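Long-range contacts in beta-fructofuranosidase (Arabidopsis thaliana, PDB 2OXB), which hydrolyses terminal non-reducing fructose residues from beta-fructofuranosides such as sucrose and 1-kestose in the plant cell wall, as a family 32 glycosidase: residues G292-S297 with S309-I314; L32-N37 with A49-T54; N345-V350 with V523-A528. The protein carries 1 engineered substitution. All blocks are in the same frame, centred on the assembly; numbering follows the deposited sequence.

Contact 1: G292-S297 with S309-I314; sequences GWTNES and SGIQTI. With NAG (2-acetamido-2-deoxy-beta-D-glucopyranose), chain C.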
loop_
_atom_site.group_PDB
_atom_site.type_symbol
_atom_site.label_atom_id
_atom_site.label_comp_id
_atom_site.label_asym_id
_atom_site.label_seq_id
_atom_site.Cartn_x
_atom_site.Cartn_y
_atom_site.Cartn_z
ATOM N N GLY A 292 -2.321 -3.099 -1.215
ATOM C CA GLY A 292 -2.188 -2.738 0.189
ATOM C C GLY A 292 -3.530 -2.832 0.894
ATOM O O GLY A 292 -4.550 -2.403 0.349
ATOM N N TRP A 293 -3.525 -3.375 2.112
ATOM C CA TRP A 293 -4.746 -3.563 2.883
ATOM C C TRP A 293 -5.387 -2.324 3.541
ATOM O O TRP A 293 -6.515 -1.974 3.199
ATOM C CB TRP A 293 -4.536 -4.697 3.904
ATOM C CG TRP A 293 -5.548 -4.740 5.023
ATOM C CD1 TRP A 293 -6.905 -4.602 4.919
ATOM C CD2 TRP A 293 -5.267 -4.897 6.424
ATOM N NE1 TRP A 293 -7.483 -4.654 6.167
ATOM C CE2 TRP A 293 -6.503 -4.838 7.108
ATOM C CE3 TRP A 293 -4.088 -5.081 7.167
ATOM C CZ2 TRP A 293 -6.599 -4.956 8.499
ATOM C CZ3 TRP A 293 -4.180 -5.199 8.553
ATOM C CH2 TRP A 293 -5.435 -5.135 9.205
ATOM N N THR A 294 -4.721 -1.646 4.465
ATOM C CA THR A 294 -5.358 -0.468 5.090
ATOM C C THR A 294 -6.460 -0.788 6.104
ATOM O O THR A 294 -7.610 -1.073 5.755
ATOM C CB THR A 294 -5.975 0.503 4.040
ATOM O OG1 THR A 294 -4.928 1.202 3.361
ATOM C CG2 THR A 294 -6.880 1.534 4.716
ATOM N N ASN A 295 -6.066 -0.693 7.366
ATOM C CA ASN A 295 -6.901 -0.917 8.528
ATOM C C ASN A 295 -8.233 -0.224 8.396
ATOM O O ASN A 295 -8.562 0.377 7.381
ATOM C CB ASN A 295 -6.218 -0.314 9.754
ATOM C CG ASN A 295 -5.940 -1.316 10.833
ATOM O OD1 ASN A 295 -6.640 -2.321 10.964
ATOM N ND2 ASN A 295 -4.921 -1.022 11.637
ATOM N N GLU A 296 -8.966 -0.276 9.494
ATOM C CA GLU A 296 -10.263 0.348 9.616
ATOM C C GLU A 296 -10.097 1.360 10.758
ATOM O O GLU A 296 -9.934 0.948 11.904
ATOM C CB GLU A 296 -11.277 -0.704 10.023
ATOM C CG GLU A 296 -12.705 -0.293 9.822
ATOM C CD GLU A 296 -13.143 -0.479 8.388
ATOM O OE1 GLU A 296 -13.002 -1.615 7.900
ATOM O OE2 GLU A 296 -13.621 0.499 7.766
ATOM N N SER A 297 -10.130 2.661 10.459
ATOM C CA SER A 297 -9.960 3.703 11.484
ATOM C C SER A 297 -11.150 3.888 12.431
ATOM O O SER A 297 -11.129 4.765 13.293
ATOM C CB SER A 297 -9.639 5.059 10.833
ATOM O OG SER A 297 -8.293 5.142 10.386
ATOM N N SER A 309 -15.342 -4.839 8.006
ATOM C CA SER A 309 -14.066 -4.243 8.390
ATOM C C SER A 309 -12.993 -4.629 7.385
ATOM O O SER A 309 -12.755 -5.808 7.134
ATOM C CB SER A 309 -13.649 -4.688 9.802
ATOM O OG SER A 309 -12.412 -4.116 10.183
ATOM N N GLY A 310 -12.372 -3.624 6.782
ATOM C CA GLY A 310 -11.311 -3.882 5.826
ATOM C C GLY A 310 -11.625 -3.618 4.369
ATOM O O GLY A 310 -12.552 -4.184 3.792
ATOM N N ILE A 311 -10.839 -2.728 3.775
ATOM C CA ILE A 311 -10.985 -2.397 2.366
ATOM C C ILE A 311 -9.624 -2.669 1.733
ATOM O O ILE A 311 -8.631 -2.859 2.438
ATOM C CB ILE A 311 -11.339 -0.909 2.134
ATOM C CG1 ILE A 311 -10.128 -0.029 2.432
ATOM C CG2 ILE A 311 -12.522 -0.526 2.977
ATOM C CD1 ILE A 311 -10.325 1.415 2.121
ATOM N N GLN A 312 -9.575 -2.692 0.407
ATOM C CA GLN A 312 -8.320 -2.922 -0.290
ATOM C C GLN A 312 -8.039 -1.658 -1.083
ATOM O O GLN A 312 -8.889 -1.193 -1.842
ATOM C CB GLN A 312 -8.453 -4.112 -1.237
ATOM C CG GLN A 312 -7.135 -4.758 -1.579
ATOM C CD GLN A 312 -6.593 -5.633 -0.445
ATOM O OE1 GLN A 312 -5.419 -6.018 -0.447
ATOM N NE2 GLN A 312 -7.454 -5.965 0.519
ATOM N N THR A 313 -6.861 -1.083 -0.886
ATOM C CA THR A 313 -6.505 0.116 -1.612
ATOM C C THR A 313 -6.359 -0.192 -3.099
ATOM O O THR A 313 -6.010 -1.313 -3.489
ATOM C CB THR A 313 -5.185 0.682 -1.116
ATOM O OG1 THR A 313 -4.166 -0.316 -1.253
ATOM C CG2 THR A 313 -5.311 1.094 0.325
ATOM N N ILE A 314 -6.610 0.817 -3.925
ATOM C CA ILE A 314 -6.502 0.647 -5.360
ATOM C C ILE A 314 -5.119 0.148 -5.727
ATOM O O ILE A 314 -4.107 0.677 -5.263
ATOM C CB ILE A 314 -6.754 1.965 -6.126
ATOM C CG1 ILE A 314 -6.647 1.703 -7.624
ATOM C CG2 ILE A 314 -5.724 3.015 -5.712
ATOM C CD1 ILE A 314 -6.601 2.957 -8.446
HETATM C C1 NAG C . -5.190 -0.582 12.990
HETATM C C2 NAG C . -4.352 0.660 13.332
HETATM C C3 NAG C . -4.829 1.358 14.621
HETATM C C4 NAG C . -6.353 1.475 14.724
HETATM C C5 NAG C . -6.929 0.088 14.451
HETATM C C6 NAG C . -8.436 -0.076 14.599
HETATM C C7 NAG C . -2.416 0.208 14.707
HETATM C C8 NAG C . -2.438 -1.133 15.432
HETATM N N2 NAG C . -2.963 0.273 13.493
HETATM O O3 NAG C . -4.244 2.649 14.719
HETATM O O4 NAG C . -6.698 1.903 16.031
HETATM O O5 NAG C . -6.583 -0.309 13.121
HETATM O O6 NAG C . -8.806 -1.445 14.464
HETATM O O7 NAG C . -1.906 1.183 15.256
#

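Contact 2: L32-N37 with A49-T54; sequences LFYQWN and AHSTST. With FRU (beta-D-fructofuranose), chain B.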
loop_
_atom_site.group_PDB
_atom_site.type_symbol
_atom_site.label_atom_id
_atom_site.label_comp_id
_atom_site.label_asym_id
_atom_site.label_seq_id
_atom_site.Cartn_x
_atom_site.Cartn_y
_atom_site.Cartn_z
ATOM N N LEU A 32 -7.143 -12.395 -7.075
ATOM C CA LEU A 32 -6.952 -11.779 -5.771
ATOM C C LEU A 32 -7.599 -12.677 -4.743
ATOM O O LEU A 32 -8.778 -13.044 -4.852
ATOM C CB LEU A 32 -7.603 -10.393 -5.650
ATOM C CG LEU A 32 -7.609 -9.837 -4.199
ATOM C CD1 LEU A 32 -6.227 -9.378 -3.806
ATOM C CD2 LEU A 32 -8.562 -8.659 -4.066
ATOM N N PHE A 33 -6.808 -13.050 -3.754
ATOM C CA PHE A 33 -7.308 -13.861 -2.670
ATOM C C PHE A 33 -7.124 -12.894 -1.513
ATOM O O PHE A 33 -6.837 -11.720 -1.745
ATOM C CB PHE A 33 -6.452 -15.122 -2.501
ATOM C CG PHE A 33 -6.357 -15.975 -3.745
ATOM C CD1 PHE A 33 -7.378 -16.841 -4.099
ATOM C CD2 PHE A 33 -5.233 -15.914 -4.562
ATOM C CE1 PHE A 33 -7.274 -17.632 -5.246
ATOM C CE2 PHE A 33 -5.131 -16.704 -5.711
ATOM C CZ PHE A 33 -6.152 -17.560 -6.045
ATOM N N TYR A 34 -7.305 -13.366 -0.286
ATOM C CA TYR A 34 -7.137 -12.519 0.883
ATOM C C TYR A 34 -7.669 -13.148 2.152
ATOM O O TYR A 34 -8.436 -14.111 2.122
ATOM C CB TYR A 34 -7.807 -11.152 0.688
ATOM C CG TYR A 34 -9.272 -11.210 0.344
ATOM C CD1 TYR A 34 -9.705 -11.462 -0.957
ATOM C CD2 TYR A 34 -10.231 -10.988 1.317
ATOM C CE1 TYR A 34 -11.063 -11.482 -1.272
ATOM C CE2 TYR A 34 -11.585 -11.007 1.013
ATOM C CZ TYR A 34 -11.994 -11.251 -0.271
ATOM O OH TYR A 34 -13.344 -11.268 -0.519
ATOM N N GLN A 35 -7.230 -12.587 3.270
ATOM C CA GLN A 35 -7.636 -13.045 4.578
ATOM C C GLN A 35 -9.061 -12.519 4.818
ATOM O O GLN A 35 -9.284 -11.303 4.854
ATOM C CB GLN A 35 -6.654 -12.502 5.621
ATOM C CG GLN A 35 -5.193 -12.853 5.355
ATOM C CD GLN A 35 -4.768 -14.174 5.966
ATOM O OE1 GLN A 35 -4.550 -14.272 7.167
ATOM N NE2 GLN A 35 -4.653 -15.199 5.139
ATOM N N TRP A 36 -10.019 -13.435 4.978
ATOM C CA TRP A 36 -11.428 -13.066 5.187
ATOM C C TRP A 36 -12.155 -13.925 6.236
ATOM O O TRP A 36 -11.965 -15.140 6.312
ATOM C CB TRP A 36 -12.166 -13.128 3.830
ATOM C CG TRP A 36 -13.665 -12.971 3.876
ATOM C CD1 TRP A 36 -14.372 -11.829 4.135
ATOM C CD2 TRP A 36 -14.636 -14.008 3.687
ATOM N NE1 TRP A 36 -15.726 -12.094 4.124
ATOM C CE2 TRP A 36 -15.914 -13.424 3.851
ATOM C CE3 TRP A 36 -14.551 -15.377 3.395
ATOM C CZ2 TRP A 36 -17.095 -14.160 3.734
ATOM C CZ3 TRP A 36 -15.726 -16.114 3.279
ATOM C CH2 TRP A 36 -16.982 -15.500 3.449
ATOM N N ASN A 37 -12.975 -13.278 7.057
ATOM C CA ASN A 37 -13.739 -13.987 8.073
ATOM C C ASN A 37 -15.183 -14.134 7.645
ATOM O O ASN A 37 -15.948 -13.163 7.603
ATOM C CB ASN A 37 -13.709 -13.266 9.415
ATOM C CG ASN A 37 -14.713 -13.849 10.394
ATOM O OD1 ASN A 37 -15.135 -14.998 10.250
ATOM N ND2 ASN A 37 -15.095 -13.065 11.397
ATOM N N ALA A 49 -10.483 -15.995 0.712
ATOM C CA ALA A 49 -11.615 -15.644 -0.137
ATOM C C ALA A 49 -11.038 -15.321 -1.502
ATOM O O ALA A 49 -9.900 -14.854 -1.606
ATOM C CB ALA A 49 -12.344 -14.449 0.414
ATOM N N HIS A 50 -11.830 -15.569 -2.544
ATOM C CA HIS A 50 -11.389 -15.348 -3.920
ATOM C C HIS A 50 -12.246 -14.363 -4.700
ATOM O O HIS A 50 -13.396 -14.113 -4.354
ATOM C CB HIS A 50 -11.363 -16.684 -4.668
ATOM C CG HIS A 50 -10.520 -16.679 -5.903
ATOM N ND1 HIS A 50 -9.615 -15.676 -6.185
ATOM C CD2 HIS A 50 -10.394 -17.588 -6.897
ATOM C CE1 HIS A 50 -8.967 -15.972 -7.298
ATOM N NE2 HIS A 50 -9.420 -17.128 -7.749
ATOM N N SER A 51 -11.654 -13.813 -5.754
ATOM C CA SER A 51 -12.297 -12.861 -6.656
ATOM C C SER A 51 -11.370 -12.788 -7.876
ATOM O O SER A 51 -10.199 -13.148 -7.777
ATOM C CB SER A 51 -12.423 -11.482 -5.994
ATOM O OG SER A 51 -13.297 -11.520 -4.870
ATOM N N THR A 52 -11.892 -12.348 -9.022
ATOM C CA THR A 52 -11.110 -12.229 -10.266
ATOM C C THR A 52 -11.374 -10.886 -10.969
ATOM O O THR A 52 -12.311 -10.167 -10.613
ATOM C CB THR A 52 -11.462 -13.362 -11.261
ATOM O OG1 THR A 52 -12.877 -13.384 -11.485
ATOM C CG2 THR A 52 -11.026 -14.717 -10.715
ATOM N N SER A 53 -10.560 -10.544 -11.966
ATOM C CA SER A 53 -10.766 -9.287 -12.686
ATOM C C SER A 53 -10.096 -9.245 -14.055
ATOM O O SER A 53 -9.253 -10.091 -14.383
ATOM C CB SER A 53 -10.263 -8.116 -11.846
ATOM O OG SER A 53 -10.601 -6.888 -12.447
ATOM N N THR A 54 -10.491 -8.257 -14.856
ATOM C CA THR A 54 -9.928 -8.073 -16.192
ATOM C C THR A 54 -9.354 -6.648 -16.317
ATOM O O THR A 54 -8.657 -6.321 -17.283
ATOM C CB THR A 54 -11.002 -8.301 -17.321
ATOM O OG1 THR A 54 -11.705 -7.078 -17.601
ATOM C CG2 THR A 54 -12.011 -9.368 -16.896
HETATM C C1 FRU B . -0.699 -9.124 9.022
HETATM C C2 FRU B . -0.832 -10.497 9.693
HETATM C C3 FRU B . 0.100 -11.533 9.034
HETATM C C4 FRU B . -0.651 -12.826 9.171
HETATM C C5 FRU B . -2.100 -12.343 9.099
HETATM C C6 FRU B . -3.026 -13.028 10.084
HETATM O O1 FRU B . 0.588 -8.568 9.228
HETATM O O2 FRU B . -0.670 -10.582 11.156
HETATM O O3 FRU B . 1.377 -11.629 9.658
HETATM O O4 FRU B . -0.350 -13.735 8.107
HETATM O O5 FRU B . -2.122 -10.956 9.403
HETATM O O6 FRU B . -3.215 -14.365 9.658
#

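Contact 3: N345-V350 with V523-A528; sequences NLRNKV and VLNLNA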
loop_
_atom_site.group_PDB
_atom_site.type_symbol
_atom_site.label_atom_id
_atom_site.label_comp_id
_atom_site.label_asym_id
_atom_site.label_seq_id
_atom_site.Cartn_x
_atom_site.Cartn_y
_atom_site.Cartn_z
ATOM N N ASN A 345 -13.723 21.521 -14.091
ATOM C CA ASN A 345 -12.453 22.192 -14.298
ATOM C C ASN A 345 -12.383 23.537 -13.612
ATOM O O ASN A 345 -13.400 24.164 -13.318
ATOM C CB ASN A 345 -12.194 22.411 -15.778
ATOM C CG ASN A 345 -10.952 23.225 -16.026
ATOM O OD1 ASN A 345 -9.846 22.689 -16.125
ATOM N ND2 ASN A 345 -11.121 24.538 -16.105
ATOM N N LEU A 346 -11.154 23.977 -13.386
ATOM C CA LEU A 346 -10.879 25.249 -12.747
ATOM C C LEU A 346 -9.433 25.575 -13.062
ATOM O O LEU A 346 -8.515 24.862 -12.644
ATOM C CB LEU A 346 -11.086 25.144 -11.235
ATOM C CG LEU A 346 -12.528 24.968 -10.755
ATOM C CD1 LEU A 346 -12.535 24.298 -9.406
ATOM C CD2 LEU A 346 -13.227 26.309 -10.709
ATOM N N ARG A 347 -9.223 26.637 -13.824
ATOM C CA ARG A 347 -7.868 27.010 -14.163
ATOM C C ARG A 347 -7.558 28.458 -13.851
ATOM O O ARG A 347 -8.445 29.310 -13.839
ATOM C CB ARG A 347 -7.597 26.724 -15.631
ATOM C CG ARG A 347 -8.636 27.249 -16.580
ATOM C CD ARG A 347 -8.151 26.983 -17.978
ATOM N NE ARG A 347 -7.816 25.572 -18.133
ATOM C CZ ARG A 347 -7.142 25.075 -19.162
ATOM N NH1 ARG A 347 -6.722 25.875 -20.137
ATOM N NH2 ARG A 347 -6.905 23.773 -19.222
ATOM N N ASN A 348 -6.292 28.725 -13.575
ATOM C CA ASN A 348 -5.855 30.070 -13.265
ATOM C C ASN A 348 -6.738 30.805 -12.260
ATOM O O ASN A 348 -7.349 31.822 -12.600
ATOM C CB ASN A 348 -5.759 30.873 -14.557
ATOM C CG ASN A 348 -4.854 30.218 -15.565
ATOM O OD1 ASN A 348 -5.250 29.966 -16.701
ATOM N ND2 ASN A 348 -3.627 29.925 -15.153
ATOM N N LYS A 349 -6.810 30.284 -11.031
ATOM C CA LYS A 349 -7.600 30.906 -9.953
ATOM C C LYS A 349 -6.699 31.212 -8.761
ATOM O O LYS A 349 -5.972 30.351 -8.268
ATOM C CB LYS A 349 -8.757 30.006 -9.471
ATOM C CG LYS A 349 -10.013 29.950 -10.367
ATOM C CD LYS A 349 -10.789 31.275 -10.455
ATOM C CE LYS A 349 -11.420 31.725 -9.139
ATOM N NZ LYS A 349 -10.444 32.344 -8.212
ATOM N N VAL A 350 -6.762 32.450 -8.298
ATOM C CA VAL A 350 -5.945 32.883 -7.186
ATOM C C VAL A 350 -6.497 32.417 -5.848
ATOM O O VAL A 350 -7.710 32.286 -5.663
ATOM C CB VAL A 350 -5.839 34.389 -7.199
ATOM C CG1 VAL A 350 -5.030 34.812 -8.403
ATOM C CG2 VAL A 350 -7.239 34.997 -7.280
ATOM N N VAL A 523 -3.624 28.505 -8.496
ATOM C CA VAL A 523 -4.105 27.217 -8.991
ATOM C C VAL A 523 -3.902 27.238 -10.501
ATOM O O VAL A 523 -4.672 27.847 -11.230
ATOM C CB VAL A 523 -5.614 27.011 -8.661
ATOM C CG1 VAL A 523 -6.043 25.588 -9.007
ATOM C CG2 VAL A 523 -5.856 27.272 -7.177
ATOM N N LEU A 524 -2.846 26.588 -10.961
ATOM C CA LEU A 524 -2.542 26.554 -12.379
ATOM C C LEU A 524 -3.612 25.772 -13.123
ATOM O O LEU A 524 -3.902 26.035 -14.289
ATOM C CB LEU A 524 -1.191 25.890 -12.595
ATOM C CG LEU A 524 -0.613 26.011 -13.996
ATOM C CD1 LEU A 524 -0.104 27.422 -14.221
ATOM C CD2 LEU A 524 0.508 25.003 -14.149
ATOM N N ASN A 525 -4.200 24.808 -12.425
ATOM C CA ASN A 525 -5.222 23.947 -12.992
ATOM C C ASN A 525 -5.757 23.024 -11.896
ATOM O O ASN A 525 -5.110 22.830 -10.865
ATOM C CB ASN A 525 -4.608 23.114 -14.115
ATOM C CG ASN A 525 -5.641 22.392 -14.931
ATOM O OD1 ASN A 525 -5.308 21.599 -15.807
ATOM N ND2 ASN A 525 -6.910 22.668 -14.657
ATOM N N LEU A 526 -6.943 22.462 -12.118
ATOM C CA LEU A 526 -7.561 21.539 -11.156
ATOM C C LEU A 526 -8.742 20.819 -11.803
ATOM O O LEU A 526 -9.683 21.449 -12.288
ATOM C CB LEU A 526 -8.021 22.289 -9.884
ATOM C CG LEU A 526 -9.049 21.671 -8.917
ATOM C CD1 LEU A 526 -8.645 20.266 -8.526
ATOM C CD2 LEU A 526 -9.174 22.546 -7.675
ATOM N N ASN A 527 -8.675 19.492 -11.821
ATOM C CA ASN A 527 -9.734 18.688 -12.403
ATOM C C ASN A 527 -10.302 17.686 -11.401
ATOM O O ASN A 527 -9.588 16.868 -10.817
ATOM C CB ASN A 527 -9.239 17.949 -13.661
ATOM C CG ASN A 527 -8.931 18.888 -14.824
ATOM O OD1 ASN A 527 -8.798 18.453 -15.968
ATOM N ND2 ASN A 527 -8.810 20.175 -14.532
ATOM N N ALA A 528 -11.606 17.785 -11.204
ATOM C CA ALA A 528 -12.331 16.907 -10.309
ATOM C C ALA A 528 -13.266 16.082 -11.192
ATOM O O ALA A 528 -14.067 16.634 -11.957
ATOM C CB ALA A 528 -13.137 17.735 -9.318
#

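Contact 1: G292-S297 with S309-I314
Two buried loops of the family 32 catalytic propeller, Gly292-Ser297 after strand 287-291 and Ser309-Ile314 before strand 316-320, run roughly antiparallel and meet at Gly292 and Thr313. The carbonyl O of Gly292 is gripped twice by this one threonine. Thr313 N donates to Gly292 O at 2.9 Å, coming almost head-on to the C=O, while Thr313 OG1 donates to Gly292 O at 2.7 Å from the flank, tilted 28° from the carbonyl plane. With chi1 at 58°, OG1 lies between the backbone N and carbonyl carbon of Thr313, close enough to its own N-H for both to reach one oxygen.

Next along, the indole of Trp293 turns an edge to the second loop: CD1 faces Ile311 O at 3.5 Å and NE1 faces Gly310 CA at 3.9 Å. Gly310, with positive phi and no side chain, lets that edge come close; Asn295 N lies over one indole face. Thr294 CG2 approaches Ile311 CG1 at 4.3 Å, and Thr294 OG1 is hydrogen-bonded to Lys273 O.

Glu296 bends at chi2 to bring OE1 to Gly310 N, although the modelled place of OE1 is doubtful. Its OE2 makes salt bridges with Lys306 and Arg498 and a hydrogen bond with Tyr500. Asn295 turns away from the second loop and carries the N-linked glycan, ND2 to C1 of NAG being 1.4 Å.

Two cations around the buried Glu296 would probably favour its charged form, making it a polar link from the propeller loops to Arg498 in the C-terminal domain.

Contact 2: L32-N37 with A49-T54
Phe33 and His50 leave a beta hairpin on one side, and their first torsions bring the two rings over one another: CG of Phe33 stands opposite its own carbonyl carbon (chi1 -57°), that of His50 opposite its backbone N (chi1 -161°). The two side chains run alongside each other, pointing the same way, and their rings form an offset stack, Phe33 CE1 over the imidazole face, with planes 21° from parallel; its exact spacing is doubtful because the rings are modelled too close. The same torsion of His50 presents ND1 to the neighbouring strand, where it donates a nearly straight bond of 3.1 Å to Leu32 O. That oxygen lies in the imidazole plane, whereas ND1 stands above the carbonyl plane rather than on a lone pair.

The strands that carry these rings are antiparallel. Leu32 and Ser51 form a hydrogen-bonded pair in which Leu32 N reaches Ser51 O at 3.2 Å; the return bond from Ser51 N to Leu32 O is weak, as is that from Ala49 N to Tyr34 O. Tyr34 and Trp36 occupy the side remote from the stack. Tyr34 turns a ring face to Ala49 CB, a CH-pi contact 3.7 Å from the ring centroid. Trp36 CB touches Ala49 CB at 3.7 Å.

Gln35 points away from the second strand into the substrate site: the fructose O6 donates to Gln35 OE1 at 2.8 Å, and NE2 is held by Asn21 and Cys77.

With a leucine in place of His50, Leu32 O would probably be left, of the bonds described here, with the weak one from Ser51 N, and Phe33 without its flat stacking partner. The imidazole thus adds a nearly straight bond at Leu32 O, where the backbone bond is weak, in a hairpin whose first strand carries the substrate-binding Gln35.

Contact 3: N345-V350 with V523-A528
Val523 and Lys349 are joined by two backbone bonds: Val523 N donates to Lys349 O at 3.0 Å, and Lys349 N to Val523 O at 3.2 Å, there in the carbonyl plane on a lone pair. Asn348 and Lys349 both face Val523, a G1 beta bulge for which Asn348 takes positive phi. At Leu524 the chain turns a corner, its carbonyl O lying 4.0 Å from Arg347 CB.

Asn525 reaches across to the first strand, its CG anti to the backbone N (chi1 -169°). Its ND2 donates to Asn345 OD1 at 3.3 Å, the two side chains crossing at about a right angle and their amide planes 53° apart, and weakly to Leu346 O. Leu526 O accepts a weak bond from Leu346 N, while Leu526 CD2 lies alongside Leu346 CD1 at 4.2 Å, both chains pointing the same way. Leu526 also packs on Val369 and Val371 of strand 367-374, and Leu346 on Leu357 of the other sheet. Asn527 ND2 approaches from above the carbonyl plane to bond its neighbour's oxygen, Leu526 O, at 2.7 Å, and gives a weak second bond of 3.2 Å to Asn345 OD1.

Strand 344-351 is thereby attached as an edge strand of the C-terminal beta sandwich. Past the bulge, where the main-chain bonds are loose, asparagine amides add cross-strand bonds, most of them weak, two of them converging on Asn345 OD1.

Overall arrangement
Contacts 1 and 2 belong to the catalytic propeller, contact 3 to the C-terminal sandwich, and they follow one another along the chain. The centres of contacts 1 and 2 are 14 Å apart, their nearest atoms about 5 Å, and both border strand 15-26, which carries the active-site Asp19. The Trp293 side chain comes within about 5 Å of the fructose, which Gln35 of contact 2 binds directly together with Ser79, Asp145 and the engineered Gln199. Contact 3 lies 31 Å from contact 1 and 39 Å from contact 2, centre to centre, away from the sugar. Contact 1 touches sandwich strands 483-488 and 493-498, placing it at the domain interface.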